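Long-range contact in polar amino acid ABC uptake transporter substrate binding protein (Streptococcus thermophilus LMG 18311, PDB 3HV1), which probably captures a polar amino acid outside the cell membrane and delivers it to an ABC importer for uptake: residues T101-K115 with Y199-V213. Sequence-based numbering, arbitrary orientation.
Sequences TEPYMVNEQVLVTKK and YNVMPAGYEGESFAV
Asn107 and Glu209 face each other as a hydrogen-bonded antiparallel pair, and their side chains repeat the link: Asn107 ND2 donates to Glu209 OE2 at 2.9 Å. The carboxylate oxygen accepts with its anti lone pair, and the amide and carboxylate planes lie only 22° apart. With Asn107 CG anti to the backbone N (chi1 179°), the amide runs alongside the glutamate. Asp182 OD1 accepts a further bond from Asn107 ND2, and Val184 N donates to Asn107 OD1, which fixes the rotation of the amide. On the same face Asn107 CB meets Phe211 CZ at 3.7 Å, while selenomethionine Met105 lies beside that ring, SE at its edge 5.2 Å from the centroid, a Met-aromatic contact. Tyr104 crosses Phe211 nearer the backbone, CZ 3.6 Å from Phe211 CB, with the carbonyl Phe211 O over one face of the tyrosine ring; a water joins Tyr104 OH to Ala212 O. Two antiparallel ladders, 105-107 with 209-211 and 109-114 with 199-203, are consistent with the two-stranded hinge between the lobes of a family 3 solute-binding protein. Between them the pairing opens: one water bridges Gln109 N to Glu207 O, another Gln109 O to Tyr206 N, and Gln109 O also accepts Ala204 N directly. Beyond it, Leu111 CD2 touches Met202 CE at 3.5 Å, the selenomethionine chain bending at chi3 (-86°) to lie alongside the leucine. On the side of Val201, its CG1 meets Val110 CG2 at 3.7 Å. At the other end of the contact, past Tyr104, Val213 N donates to Thr101 OG1 at 3.0 Å.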
ATOM      1  N   THR A 101       7.049  -6.026   5.672  1.00 22.55           N
ATOM      2  CA  THR A 101       6.045  -5.469   6.558  1.00 19.00           C
ATOM      3  C   THR A 101       5.497  -4.329   5.715  1.00 20.35           C
ATOM      4  O   THR A 101       5.975  -4.076   4.605  1.00 16.93           O
ATOM      5  CB  THR A 101       6.642  -4.792   7.802  1.00 19.81           C
ATOM      6  OG1 THR A 101       7.552  -3.759   7.380  1.00 19.38           O
ATOM      7  CG2 THR A 101       7.357  -5.793   8.693  1.00 15.78           C
ATOM      8  N   GLU A 102       4.493  -3.650   6.253  1.00 19.37           N
ATOM      9  CA  GLU A 102       3.921  -2.482   5.603  1.00 22.99           C
ATOM     10  C   GLU A 102       5.014  -1.418   5.708  1.00 20.10           C
ATOM     11  O   GLU A 102       5.913  -1.536   6.543  1.00 20.37           O
ATOM     12  CB  GLU A 102       2.679  -2.018   6.367  1.00 24.93           C
ATOM     13  CG  GLU A 102       1.534  -3.003   6.326  1.00 31.87           C
ATOM     14  CD  GLU A 102       1.165  -3.379   4.909  1.00 39.08           C
ATOM     15  OE1 GLU A 102       1.044  -2.456   4.073  1.00 40.39           O
ATOM     16  OE2 GLU A 102       0.994  -4.590   4.629  1.00 43.15           O
ATOM     17  N   PRO A 103       4.973  -0.378   4.856  1.00 20.53           N
ATOM     18  CA  PRO A 103       6.010   0.660   4.939  1.00 18.80           C
ATOM     19  C   PRO A 103       5.813   1.548   6.161  1.00 19.07           C
ATOM     20  O   PRO A 103       4.680   1.876   6.501  1.00 21.25           O
ATOM     21  CB  PRO A 103       5.832   1.425   3.630  1.00 20.37           C
ATOM     22  CG  PRO A 103       4.342   1.297   3.372  1.00 20.93           C
ATOM     23  CD  PRO A 103       4.098  -0.162   3.685  1.00 20.30           C
ATOM     24  N   TYR A 104       6.899   1.933   6.834  1.00 19.04           N
ATOM     25  CA  TYR A 104       6.762   2.784   8.015  1.00 16.44           C
ATOM     26  C   TYR A 104       7.126   4.257   7.749  1.00 17.55           C
ATOM     27  O   TYR A 104       6.839   5.139   8.561  1.00 18.56           O
ATOM     28  CB  TYR A 104       7.584   2.216   9.194  1.00 15.37           C
ATOM     29  CG  TYR A 104       9.049   1.967   8.900  1.00 14.07           C
ATOM     30  CD1 TYR A 104       9.999   2.963   9.108  1.00 15.67           C
ATOM     31  CD2 TYR A 104       9.479   0.740   8.375  1.00 15.13           C
ATOM     32  CE1 TYR A 104      11.355   2.753   8.794  1.00 14.76           C
ATOM     33  CE2 TYR A 104      10.824   0.522   8.060  1.00 13.53           C
ATOM     34  CZ  TYR A 104      11.752   1.534   8.272  1.00 15.52           C
ATOM     35  OH  TYR A 104      13.072   1.332   7.947  1.00 16.42           O
HETATM   36  N   MSE A 105       7.756   4.525   6.611  1.00 17.13           N
HETATM   37  CA  MSE A 105       8.095   5.897   6.258  1.00 17.88           C
HETATM   38  C   MSE A 105       8.500   6.032   4.799  1.00 18.31           C
HETATM   39  O   MSE A 105       8.966   5.075   4.177  1.00 18.59           O
HETATM   40  CB  MSE A 105       9.196   6.456   7.180  1.00 22.24           C
HETATM   41  CG  MSE A 105      10.628   6.457   6.613  1.00 26.48           C
HETATM   42 SE   MSE A 105      11.885   7.588   7.554  1.00 37.11          SE
HETATM   43  CE  MSE A 105      11.573   9.250   6.618  1.00 27.64           C
ATOM     44  N   VAL A 106       8.294   7.225   4.251  1.00 17.02           N
ATOM     45  CA  VAL A 106       8.643   7.472   2.868  1.00 20.16           C
ATOM     46  C   VAL A 106       9.828   8.396   2.746  1.00 20.95           C
ATOM     47  O   VAL A 106       9.896   9.432   3.399  1.00 21.75           O
ATOM     48  CB  VAL A 106       7.469   8.092   2.075  1.00 22.06           C
ATOM     49  CG1 VAL A 106       7.930   8.451   0.665  1.00 22.21           C
ATOM     50  CG2 VAL A 106       6.317   7.119   2.013  1.00 23.02           C
ATOM     51  N   ASN A 107      10.779   7.997   1.915  1.00 21.65           N
ATOM     52  CA  ASN A 107      11.935   8.827   1.674  1.00 21.04           C
ATOM     53  C   ASN A 107      11.818   9.296   0.238  1.00 22.26           C
ATOM     54  O   ASN A 107      11.430   8.534  -0.646  1.00 24.21           O
ATOM     55  CB  ASN A 107      13.232   8.061   1.865  1.00 20.41           C
ATOM     56  CG  ASN A 107      14.436   8.918   1.580  1.00 22.20           C
ATOM     57  OD1 ASN A 107      14.483  10.088   1.979  1.00 18.65           O
ATOM     58  ND2 ASN A 107      15.419   8.355   0.884  1.00 20.70           N
ATOM     59  N   GLU A 108      12.134  10.561   0.014  1.00 21.10           N
ATOM     60  CA  GLU A 108      12.048  11.130  -1.319  1.00 22.64           C
ATOM     61  C   GLU A 108      12.893  12.391  -1.340  1.00 21.22           C
ATOM     62  O   GLU A 108      13.302  12.886  -0.295  1.00 19.81           O
ATOM     63  CB  GLU A 108      10.594  11.488  -1.642  1.00 23.75           C
ATOM     64  CG  GLU A 108      10.058  12.657  -0.819  1.00 25.86           C
ATOM     65  CD  GLU A 108       8.601  12.946  -1.098  1.00 32.22           C
ATOM     66  OE1 GLU A 108       8.219  12.998  -2.287  1.00 32.28           O
ATOM     67  OE2 GLU A 108       7.835  13.133  -0.130  1.00 33.76           O
ATOM     68  N   GLN A 109      13.163  12.899  -2.533  1.00 20.02           N
ATOM     69  CA  GLN A 109      13.943  14.118  -2.658  1.00 20.05           C
ATOM     70  C   GLN A 109      13.081  15.269  -2.167  1.00 19.46           C
ATOM     71  O   GLN A 109      11.889  15.336  -2.488  1.00 18.28           O
ATOM     72  CB  GLN A 109      14.317  14.370  -4.123  1.00 22.44           C
ATOM     73  CG  GLN A 109      15.222  13.318  -4.703  1.00 23.01           C
ATOM     74  CD  GLN A 109      16.465  13.128  -3.864  1.00 23.53           C
ATOM     75  OE1 GLN A 109      17.179  14.083  -3.571  1.00 26.81           O
ATOM     76  NE2 GLN A 109      16.731  11.893  -3.473  1.00 26.09           N
ATOM     77  N   VAL A 110      13.674  16.150  -1.364  1.00 18.22           N
ATOM     78  CA  VAL A 110      12.963  17.322  -0.872  1.00 17.55           C
ATOM     79  C   VAL A 110      13.753  18.549  -1.285  1.00 18.56           C
ATOM     80  O   VAL A 110      14.978  18.488  -1.418  1.00 17.06           O
ATOM     81  CB  VAL A 110      12.829  17.330   0.668  1.00 16.70           C
ATOM     82  CG1 VAL A 110      11.909  16.188   1.114  1.00 15.85           C
ATOM     83  CG2 VAL A 110      14.202  17.220   1.321  1.00 16.55           C
ATOM     84  N   LEU A 111      13.044  19.646  -1.530  1.00 19.48           N
ATOM     85  CA  LEU A 111      13.685  20.901  -1.889  1.00 18.24           C
ATOM     86  C   LEU A 111      13.780  21.671  -0.580  1.00 18.33           C
ATOM     87  O   LEU A 111      12.777  21.864   0.108  1.00 20.18           O
ATOM     88  CB  LEU A 111      12.830  21.691  -2.885  1.00 18.02           C
ATOM     89  CG  LEU A 111      13.281  23.141  -3.097  1.00 18.95           C
ATOM     90  CD1 LEU A 111      14.607  23.172  -3.850  1.00 17.74           C
ATOM     91  CD2 LEU A 111      12.214  23.909  -3.855  1.00 21.85           C
ATOM     92  N   VAL A 112      14.981  22.105  -0.229  1.00 17.62           N
ATOM     93  CA  VAL A 112      15.174  22.838   1.012  1.00 18.43           C
ATOM     94  C   VAL A 112      15.555  24.282   0.734  1.00 18.36           C
ATOM     95  O   VAL A 112      16.437  24.561  -0.077  1.00 16.11           O
ATOM     96  CB  VAL A 112      16.283  22.189   1.864  1.00 16.02           C
ATOM     97  CG1 VAL A 112      16.499  22.981   3.153  1.00 20.60           C
ATOM     98  CG2 VAL A 112      15.915  20.749   2.156  1.00 18.80           C
ATOM     99  N   THR A 113      14.868  25.201   1.395  1.00 15.93           N
ATOM    100  CA  THR A 113      15.184  26.602   1.222  1.00 17.25           C
ATOM    101  C   THR A 113      15.052  27.242   2.584  1.00 17.97           C
ATOM    102  O   THR A 113      14.395  26.695   3.470  1.00 16.07           O
ATOM    103  CB  THR A 113      14.219  27.319   0.253  1.00 17.92           C
ATOM    104  OG1 THR A 113      12.906  27.349   0.826  1.00 19.08           O
ATOM    105  CG2 THR A 113      14.184  26.613  -1.092  1.00 16.62           C
ATOM    106  N   LYS A 114      15.706  28.382   2.766  1.00 16.35           N
ATOM    107  CA  LYS A 114      15.602  29.082   4.035  1.00 16.56           C
ATOM    108  C   LYS A 114      14.230  29.741   4.032  1.00 16.92           C
ATOM    109  O   LYS A 114      13.777  30.218   2.991  1.00 16.77           O
ATOM    110  CB  LYS A 114      16.683  30.157   4.158  1.00 17.14           C
ATOM    111  CG  LYS A 114      18.105  29.636   4.165  1.00 21.59           C
ATOM    112  CD  LYS A 114      19.066  30.663   4.764  1.00 23.41           C
ATOM    113  CE  LYS A 114      19.113  31.961   3.959  1.00 24.61           C
ATOM    114  NZ  LYS A 114      20.017  32.961   4.609  1.00 25.73           N
ATOM    115  N   LYS A 115      13.558  29.764   5.177  1.00 17.72           N
ATOM    116  CA  LYS A 115      12.251  30.403   5.236  1.00 18.08           C
ATOM    117  C   LYS A 115      12.392  31.884   4.890  1.00 19.58           C
ATOM    118  O   LYS A 115      11.466  32.488   4.347  1.00 17.64           O
ATOM    119  CB  LYS A 115      11.624  30.246   6.622  1.00 18.32           C
ATOM    120  CG  LYS A 115      11.011  28.860   6.863  1.00 19.64           C
ATOM    121  CD  LYS A 115      10.318  28.769   8.220  1.00 20.63           C
ATOM    122  CE  LYS A 115       9.802  27.352   8.505  1.00 23.51           C
ATOM    123  NZ  LYS A 115       8.766  26.926   7.525  1.00 26.20           N
ATOM    124  N   TYR A 199      13.722  26.515   7.983  1.00 17.03           N
ATOM    125  CA  TYR A 199      13.724  26.071   6.583  1.00 15.91           C
ATOM    126  C   TYR A 199      12.411  25.493   6.101  1.00 17.26           C
ATOM    127  O   TYR A 199      11.639  24.938   6.883  1.00 19.65           O
ATOM    128  CB  TYR A 199      14.767  24.968   6.379  1.00 16.48           C
ATOM    129  CG  TYR A 199      16.162  25.377   6.716  1.00 15.34           C
ATOM    130  CD1 TYR A 199      17.018  25.871   5.732  1.00 15.34           C
ATOM    131  CD2 TYR A 199      16.621  25.313   8.033  1.00 13.70           C
ATOM    132  CE1 TYR A 199      18.297  26.295   6.051  1.00 17.33           C
ATOM    133  CE2 TYR A 199      17.894  25.733   8.364  1.00 17.62           C
ATOM    134  CZ  TYR A 199      18.728  26.224   7.367  1.00 17.34           C
ATOM    135  OH  TYR A 199      19.990  26.646   7.690  1.00 20.46           O
ATOM    136  N   ASN A 200      12.186  25.608   4.796  1.00 17.40           N
ATOM    137  CA  ASN A 200      11.017  25.014   4.148  1.00 17.01           C
ATOM    138  C   ASN A 200      11.612  23.721   3.581  1.00 18.36           C
ATOM    139  O   ASN A 200      12.570  23.778   2.816  1.00 18.69           O
ATOM    140  CB  ASN A 200      10.539  25.857   2.963  1.00 16.73           C
ATOM    141  CG  ASN A 200       9.952  27.186   3.380  1.00 15.00           C
ATOM    142  OD1 ASN A 200      10.228  28.217   2.765  1.00 21.84           O
ATOM    143  ND2 ASN A 200       9.133  27.172   4.414  1.00 15.63           N
ATOM    144  N   VAL A 201      11.072  22.576   3.977  1.00 15.93           N
ATOM    145  CA  VAL A 201      11.545  21.291   3.480  1.00 16.54           C
ATOM    146  C   VAL A 201      10.325  20.731   2.787  1.00 18.36           C
ATOM    147  O   VAL A 201       9.397  20.238   3.434  1.00 18.07           O
ATOM    148  CB  VAL A 201      11.959  20.373   4.623  1.00 16.35           C
ATOM    149  CG1 VAL A 201      12.573  19.095   4.062  1.00 18.22           C
ATOM    150  CG2 VAL A 201      12.931  21.111   5.536  1.00 17.18           C
HETATM  151  N   MSE A 202      10.341  20.829   1.465  1.00 17.01           N
HETATM  152  CA  MSE A 202       9.215  20.439   0.641  1.00 19.81           C
HETATM  153  C   MSE A 202       9.439  19.261  -0.292  1.00 19.55           C
HETATM  154  O   MSE A 202      10.506  19.133  -0.890  1.00 20.50           O
HETATM  155  CB  MSE A 202       8.808  21.652  -0.207  1.00 22.48           C
HETATM  156  CG  MSE A 202       8.814  22.982   0.566  1.00 25.94           C
HETATM  157 SE   MSE A 202       8.902  24.575  -0.489  1.00 37.23          SE
HETATM  158  CE  MSE A 202      10.788  24.726  -0.711  1.00 25.31           C
ATOM    159  N   PRO A 203       8.426  18.382  -0.426  1.00 20.05           N
ATOM    160  CA  PRO A 203       8.561  17.233  -1.326  1.00 20.25           C
ATOM    161  C   PRO A 203       8.825  17.849  -2.696  1.00 20.33           C
ATOM    162  O   PRO A 203       8.111  18.761  -3.130  1.00 21.44           O
ATOM    163  CB  PRO A 203       7.197  16.558  -1.229  1.00 21.70           C
ATOM    164  CG  PRO A 203       6.799  16.827   0.190  1.00 21.44           C
ATOM    165  CD  PRO A 203       7.182  18.291   0.361  1.00 19.05           C
ATOM    166  N   ALA A 204       9.865  17.360  -3.357  1.00 19.48           N
ATOM    167  CA  ALA A 204      10.286  17.893  -4.642  1.00 21.49           C
ATOM    168  C   ALA A 204       9.388  17.546  -5.822  1.00 24.33           C
ATOM    169  O   ALA A 204       9.185  18.370  -6.716  1.00 23.99           O
ATOM    170  CB  ALA A 204      11.722  17.446  -4.926  1.00 22.81           C
ATOM    171  N   GLY A 205       8.863  16.326  -5.833  1.00 24.65           N
ATOM    172  CA  GLY A 205       8.013  15.909  -6.933  1.00 27.03           C
ATOM    173  C   GLY A 205       8.561  14.681  -7.639  1.00 28.62           C
ATOM    174  O   GLY A 205       7.930  14.151  -8.548  1.00 32.11           O
ATOM    175  N   TYR A 206       9.740  14.228  -7.227  1.00 27.58           N
ATOM    176  CA  TYR A 206      10.355  13.051  -7.826  1.00 29.66           C
ATOM    177  C   TYR A 206       9.873  11.809  -7.087  1.00 30.00           C
ATOM    178  O   TYR A 206       9.683  11.836  -5.868  1.00 30.94           O
ATOM    179  CB  TYR A 206      11.878  13.139  -7.732  1.00 28.28           C
ATOM    180  CG  TYR A 206      12.464  14.374  -8.372  1.00 29.75           C
ATOM    181  CD1 TYR A 206      12.566  14.490  -9.761  1.00 29.71           C
ATOM    182  CD2 TYR A 206      12.919  15.427  -7.590  1.00 26.42           C
ATOM    183  CE1 TYR A 206      13.118  15.633 -10.353  1.00 28.19           C
ATOM    184  CE2 TYR A 206      13.469  16.571  -8.166  1.00 28.15           C
ATOM    185  CZ  TYR A 206      13.567  16.667  -9.546  1.00 27.61           C
ATOM    186  OH  TYR A 206      14.127  17.786 -10.102  1.00 25.86           O
ATOM    187  N   GLU A 207       9.681  10.723  -7.826  1.00 30.25           N
ATOM    188  CA  GLU A 207       9.212   9.475  -7.237  1.00 31.21           C
ATOM    189  C   GLU A 207      10.065   9.079  -6.040  1.00 30.27           C
ATOM    190  O   GLU A 207      11.293   9.142  -6.083  1.00 31.65           O
ATOM    191  CB  GLU A 207       9.226   8.357  -8.286  1.00 30.58           C
ATOM    192  CG  GLU A 207       8.904   6.979  -7.731  1.00 33.91           C
ATOM    193  CD  GLU A 207       8.698   5.946  -8.827  1.00 34.89           C
ATOM    194  OE1 GLU A 207       9.255   6.132  -9.930  1.00 34.15           O
ATOM    195  OE2 GLU A 207       7.991   4.948  -8.580  1.00 33.84           O
ATOM    196  N   GLY A 208       9.405   8.662  -4.966  1.00 31.44           N
ATOM    197  CA  GLY A 208      10.134   8.272  -3.777  1.00 30.48           C
ATOM    198  C   GLY A 208      10.196   6.776  -3.559  1.00 31.04           C
ATOM    199  O   GLY A 208       9.862   5.984  -4.442  1.00 29.62           O
ATOM    200  N   GLU A 209      10.644   6.396  -2.369  1.00 29.62           N
ATOM    201  CA  GLU A 209      10.753   4.997  -1.989  1.00 28.29           C
ATOM    202  C   GLU A 209      10.126   4.853  -0.608  1.00 26.48           C
ATOM    203  O   GLU A 209      10.087   5.817   0.164  1.00 24.92           O
ATOM    204  CB  GLU A 209      12.226   4.579  -1.949  1.00 30.78           C
ATOM    205  CG  GLU A 209      13.032   5.234  -0.848  1.00 35.66           C
ATOM    206  CD  GLU A 209      14.529   5.042  -1.022  1.00 38.28           C
ATOM    207  OE1 GLU A 209      14.948   3.948  -1.447  1.00 38.44           O
ATOM    208  OE2 GLU A 209      15.289   5.983  -0.719  1.00 39.17           O
ATOM    209  N   SER A 210       9.617   3.664  -0.301  1.00 22.85           N
ATOM    210  CA  SER A 210       9.009   3.428   1.000  1.00 21.63           C
ATOM    211  C   SER A 210       9.841   2.411   1.783  1.00 22.56           C
ATOM    212  O   SER A 210      10.107   1.307   1.294  1.00 22.12           O
ATOM    213  CB  SER A 210       7.579   2.910   0.833  1.00 22.72           C
ATOM    214  OG  SER A 210       6.769   3.853   0.156  1.00 23.01           O
ATOM    215  N   PHE A 211      10.261   2.793   2.988  1.00 20.40           N
ATOM    216  CA  PHE A 211      11.050   1.910   3.829  1.00 19.26           C
ATOM    217  C   PHE A 211      10.138   0.894   4.501  1.00 19.76           C
ATOM    218  O   PHE A 211       9.074   1.240   5.010  1.00 17.73           O
ATOM    219  CB  PHE A 211      11.805   2.689   4.914  1.00 18.91           C
ATOM    220  CG  PHE A 211      12.866   3.617   4.385  1.00 21.13           C
ATOM    221  CD1 PHE A 211      13.543   3.330   3.207  1.00 24.41           C
ATOM    222  CD2 PHE A 211      13.239   4.746   5.110  1.00 22.10           C
ATOM    223  CE1 PHE A 211      14.578   4.146   2.754  1.00 23.79           C
ATOM    224  CE2 PHE A 211      14.276   5.572   4.666  1.00 23.94           C
ATOM    225  CZ  PHE A 211      14.946   5.267   3.484  1.00 21.49           C
ATOM    226  N   ALA A 212      10.561  -0.367   4.489  1.00 17.99           N
ATOM    227  CA  ALA A 212       9.804  -1.438   5.114  1.00 16.92           C
ATOM    228  C   ALA A 212      10.823  -2.453   5.614  1.00 16.25           C
ATOM    229  O   ALA A 212      11.994  -2.400   5.243  1.00 18.61           O
ATOM    230  CB  ALA A 212       8.834  -2.080   4.104  1.00 16.78           C
ATOM    231  N   VAL A 213      10.377  -3.368   6.464  1.00 18.04           N
ATOM    232  CA  VAL A 213      11.257  -4.386   7.040  1.00 16.50           C
ATOM    233  C   VAL A 213      11.113  -5.719   6.307  1.00 17.04           C
ATOM    234  O   VAL A 213      10.003  -6.147   6.024  1.00 16.37           O
ATOM    235  CB  VAL A 213      10.913  -4.612   8.529  1.00 15.59           C
ATOM    236  CG1 VAL A 213      11.951  -5.521   9.181  1.00 15.84           C
ATOM    237  CG2 VAL A 213      10.854  -3.272   9.251  1.00 16.86           C
TER
HETATM  238  O   HOH W   1      14.190  -0.912   6.793  1.00 19.56           O
HETATM  239  O   HOH W   2      10.581  14.194  -4.528  1.00 25.08           O
HETATM  240  O   HOH W   3      12.397  11.300  -4.702  1.00 25.77           O